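Local coordinates for uncharacterized metalloprotein (Deinococcus radiodurans, PDB 3GG7) that binds manganese and, as a TatD-type member of the metallo-dependent hydrolases, probably hydrolyses ester bonds, although its substrate is unknown, at residues Leu71-Phe74 against Asp75-Pro79; Ala227-Val230 against Glu231-Val234. All coordinates share one frame; numbering follows the deposited sequence.

In the fold
Both contacts are local, each made within its own outer helix of this TIM-barrel-type fold, and they lie on opposite sides of the chain's centre, about 35 Å apart centre to centre and about 22 Å at their nearest atoms. Interaction 1 spans the short helix 72-77 and the 3-10 residues that follow, whereas interaction 2 occupies the first turns of the long C-terminal helix 227-243. Each has a buried apolar flank, Phe-74 with Leu-78 and Val-230 with Val-234, and a polar flank facing outward. The aromatic pair and sulfate of interaction 1 contrast with the arginine-glutamate salt bridge and regular backbone bonding of interaction 2.

Interaction 1 (Leu71-Phe74 against Asp75-Pro79); sequences LPWF and DRYLP. With SO4 (sulfate ion), chain C.
The indole of Trp-73 and the phenol of Tyr-77 lie side by side and point the same way, the five-membered ring of the indole turned 45° against the phenol ring in an oblique pairing. Trp-73 CD1 reaches Tyr-77 CE2 at 3.6 Å, with the phenol oxygen at the indole edge near its plane; Arg-76 CD approaches the indole obliquely, and Trp-40 meets the Tyr-77 ring. Sulfate O4 lies at the edges of both rings and accepts a hydrogen bond from Tyr-77 OH, 2.7 Å away. The guanidinium of Arg-76 also meets the sulfate at its edge: NE donates to O4 (3.1 Å) and NH2 to O3. The extended arginine chain, with CG anti to the backbone N (chi1 -180°), carries it past the indole to the anion, which Arg-41 also binds. On the buried flank, Phe-74 CE2 touches Leu-78 CD2 at 3.7 Å, and both side chains pack on Val-84 of strand 83-88. Tyr-77 N donates to Trp-73 O (3.1 Å), but the bond from Leu-78 N to Phe-74 O is weak, and Leu-78 and Pro-79 form a 3-10 segment. A water accepts from Asp-75 N and donates to Leu-71 O, spanning a pair 4.2 Å apart, too far for a direct bond; Asp-75 OD1 is hydrogen-bonded to His-116 NE2. The sulfate, probably from the crystallisation liquor, shows that these donors can hold an anion here, without establishing a biological ligand.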
# COMPACT_ATOMS: atom_id res chain seq x y z
N LEU A 71 -10.24 16.82 -3.92
CA LEU A 71 -9.40 16.94 -2.71
C LEU A 71 -10.15 17.19 -1.39
O LEU A 71 -9.84 16.54 -0.40
CB LEU A 71 -8.29 17.97 -2.90
CG LEU A 71 -7.25 18.00 -1.77
CD1 LEU A 71 -6.55 16.64 -1.60
CD2 LEU A 71 -6.24 19.08 -2.09
N PRO A 72 -11.15 18.08 -1.37
CA PRO A 72 -11.83 18.31 -0.08
C PRO A 72 -12.52 17.10 0.57
O PRO A 72 -12.75 17.11 1.78
CB PRO A 72 -12.87 19.38 -0.42
CG PRO A 72 -12.42 19.98 -1.68
CD PRO A 72 -11.65 18.97 -2.43
N TRP A 73 -12.83 16.06 -0.21
CA TRP A 73 -13.41 14.85 0.34
C TRP A 73 -12.40 14.07 1.20
O TRP A 73 -12.79 13.26 2.01
CB TRP A 73 -14.00 14.01 -0.78
CG TRP A 73 -15.38 14.52 -1.18
CD1 TRP A 73 -16.56 14.11 -0.65
CD2 TRP A 73 -15.71 15.55 -2.13
NE1 TRP A 73 -17.61 14.79 -1.21
CE2 TRP A 73 -17.11 15.68 -2.12
CE3 TRP A 73 -14.97 16.38 -2.96
CZ2 TRP A 73 -17.78 16.60 -2.93
CZ3 TRP A 73 -15.64 17.30 -3.77
CH2 TRP A 73 -17.04 17.40 -3.74
N PHE A 74 -11.12 14.34 1.01
CA PHE A 74 -10.11 13.66 1.81
C PHE A 74 -10.29 14.03 3.28
O PHE A 74 -10.47 13.15 4.12
CB PHE A 74 -8.66 13.92 1.34
CG PHE A 74 -7.66 13.09 2.07
CD1 PHE A 74 -7.42 11.78 1.69
CD2 PHE A 74 -7.01 13.59 3.18
CE1 PHE A 74 -6.52 11.00 2.42
CE2 PHE A 74 -6.12 12.81 3.89
CZ PHE A 74 -5.88 11.54 3.51
N ASP A 75 -10.22 15.32 3.60
CA ASP A 75 -10.40 15.71 5.00
C ASP A 75 -11.78 15.32 5.54
O ASP A 75 -11.89 14.93 6.70
CB ASP A 75 -10.14 17.19 5.24
CG ASP A 75 -10.04 17.52 6.75
OD1 ASP A 75 -9.07 17.09 7.41
OD2 ASP A 75 -10.98 18.17 7.28
N ARG A 76 -12.81 15.38 4.68
CA ARG A 76 -14.17 15.02 5.07
C ARG A 76 -14.23 13.63 5.66
O ARG A 76 -14.89 13.40 6.68
CB ARG A 76 -15.15 15.13 3.89
CG ARG A 76 -16.60 14.79 4.21
CD ARG A 76 -17.50 15.10 3.03
NE ARG A 76 -18.91 14.74 3.24
CZ ARG A 76 -19.82 15.52 3.84
NH1 ARG A 76 -19.47 16.69 4.36
NH2 ARG A 76 -21.07 15.09 3.97
N TYR A 77 -13.58 12.67 4.99
CA TYR A 77 -13.72 11.27 5.34
C TYR A 77 -12.63 10.70 6.22
O TYR A 77 -12.79 9.60 6.74
CB TYR A 77 -13.77 10.43 4.06
CG TYR A 77 -14.95 10.71 3.14
CD1 TYR A 77 -16.24 10.91 3.63
CD2 TYR A 77 -14.77 10.73 1.79
CE1 TYR A 77 -17.31 11.11 2.74
CE2 TYR A 77 -15.81 10.90 0.90
CZ TYR A 77 -17.09 11.10 1.39
OH TYR A 77 -18.09 11.26 0.47
N LEU A 78 -11.56 11.45 6.45
CA LEU A 78 -10.45 10.97 7.25
C LEU A 78 -10.84 10.42 8.63
O LEU A 78 -10.28 9.43 9.05
CB LEU A 78 -9.37 12.06 7.35
CG LEU A 78 -7.94 11.72 7.75
CD1 LEU A 78 -7.40 10.48 7.02
CD2 LEU A 78 -7.11 12.97 7.50
N PRO A 79 -11.85 11.00 9.30
CA PRO A 79 -12.24 10.43 10.61
C PRO A 79 -12.81 9.01 10.56
O PRO A 79 -12.89 8.32 11.60
CB PRO A 79 -13.31 11.41 11.09
CG PRO A 79 -12.98 12.67 10.44
CD PRO A 79 -12.53 12.27 9.05
S SO4 C . -21.28 11.93 2.33
O1 SO4 C . -20.76 11.72 3.67
O2 SO4 C . -21.76 10.66 1.77
O3 SO4 C . -22.42 12.87 2.37
O4 SO4 C . -20.20 12.50 1.53
O HOH W 1 -8.92 17.44 2.16

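Interaction 2 (Ala227-Val230 against Glu231-Val234); sequences ASEV and ERIV
Glu-229 and Arg-232, three residues apart on the helix, form a salt bridge in which a single carboxylate oxygen is held by two nitrogens. Arg-232 NE donates to Glu-229 OE1 at 2.9 Å, and Arg-232 NH2 to the same oxygen at 3.0 Å. That oxygen lies in the guanidinium plane, at the side formed by NE and NH2, while the carboxylate is turned 57° from this plane. Two bends make the side-on grip possible: Glu-229 folds at chi2 (-62°) and Arg-232 at chi3 (54°), bringing their charged ends together. Arg-232 NH1 has a second partner in Glu-236, consistent with a guanidinium fixed between two acids. An alanine in place of Glu-229 would probably leave NE and NH2 without their shared acceptor and the guanidinium freer to turn.

This charged cluster lies on the outer side of the helix, where Ser-228 and Arg-232 are exposed. On the packed side Val-230 and Val-234 are buried, and Val-216, Trp-223 and Ile-225 cover Val-230. Within the helix the two valines meet only loosely, CG1 of Val-230 being 4.3 Å from CG2 of Val-234. The backbone keeps regular i to i-4 bonding, from Glu-231 N to Ala-227 O (2.9 Å) through to the nearly straight bond from Val-234 N to Val-230 O (3.0 Å). Ala-227, like Val-230, packs on Val-216 of helix 212-223, which also carries Trp-223. Glu-231 leans on Val-216 and Leu-3, and Glu-231 OE1 is hydrogen-bonded to the backbone N of Ser-2, so the start of helix 227-243 joins the preceding helix to the chain's N-terminal end, just ahead of strand 4-8.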
# COMPACT_ATOMS: atom_id res chain seq x y z
N ALA A 227 6.78 -21.72 4.69
CA ALA A 227 5.68 -20.79 4.38
C ALA A 227 4.78 -20.49 5.58
O ALA A 227 4.37 -19.34 5.77
CB ALA A 227 4.86 -21.32 3.20
N SER A 228 4.49 -21.47 6.43
CA SER A 228 3.67 -21.24 7.62
C SER A 228 4.30 -20.21 8.57
O SER A 228 3.60 -19.43 9.20
CB SER A 228 3.39 -22.55 8.38
OG SER A 228 4.57 -23.10 8.92
N GLU A 229 5.62 -20.21 8.68
CA GLU A 229 6.30 -19.27 9.59
C GLU A 229 6.27 -17.88 8.96
O GLU A 229 6.13 -16.88 9.65
CB GLU A 229 7.75 -19.69 9.89
CG GLU A 229 7.92 -21.13 10.43
CD GLU A 229 7.21 -21.39 11.76
OE1 GLU A 229 6.78 -20.43 12.46
OE2 GLU A 229 7.13 -22.60 12.14
N VAL A 230 6.43 -17.82 7.64
CA VAL A 230 6.23 -16.54 6.93
C VAL A 230 4.82 -15.99 7.18
O VAL A 230 4.68 -14.82 7.55
CB VAL A 230 6.46 -16.67 5.43
CG1 VAL A 230 6.11 -15.33 4.70
CG2 VAL A 230 7.88 -17.09 5.15
N GLU A 231 3.80 -16.83 7.04
CA GLU A 231 2.41 -16.40 7.32
C GLU A 231 2.26 -15.87 8.75
O GLU A 231 1.60 -14.85 8.98
CB GLU A 231 1.40 -17.53 7.06
CG GLU A 231 1.36 -18.00 5.63
CD GLU A 231 0.21 -18.96 5.35
OE1 GLU A 231 -0.51 -19.36 6.29
OE2 GLU A 231 0.03 -19.30 4.17
N ARG A 232 2.88 -16.56 9.72
CA ARG A 232 2.81 -16.13 11.10
C ARG A 232 3.47 -14.78 11.29
O ARG A 232 2.93 -13.91 11.97
CB ARG A 232 3.46 -17.16 12.04
CG ARG A 232 3.60 -16.69 13.49
CD ARG A 232 4.37 -17.70 14.39
NE ARG A 232 5.68 -18.09 13.86
CZ ARG A 232 6.80 -17.39 13.98
NH1 ARG A 232 6.83 -16.22 14.61
NH2 ARG A 232 7.93 -17.86 13.46
N ILE A 233 4.68 -14.63 10.75
CA ILE A 233 5.44 -13.38 10.86
C ILE A 233 4.67 -12.19 10.27
O ILE A 233 4.54 -11.15 10.92
CB ILE A 233 6.81 -13.54 10.21
CG1 ILE A 233 7.70 -14.37 11.12
CG2 ILE A 233 7.47 -12.17 9.95
CD1 ILE A 233 8.90 -14.94 10.41
N VAL A 234 4.12 -12.36 9.08
CA VAL A 234 3.29 -11.32 8.46
C VAL A 234 2.05 -10.98 9.31
O VAL A 234 1.77 -9.80 9.53
CB VAL A 234 2.93 -11.67 7.02
CG1 VAL A 234 1.99 -10.61 6.42
CG2 VAL A 234 4.21 -11.81 6.17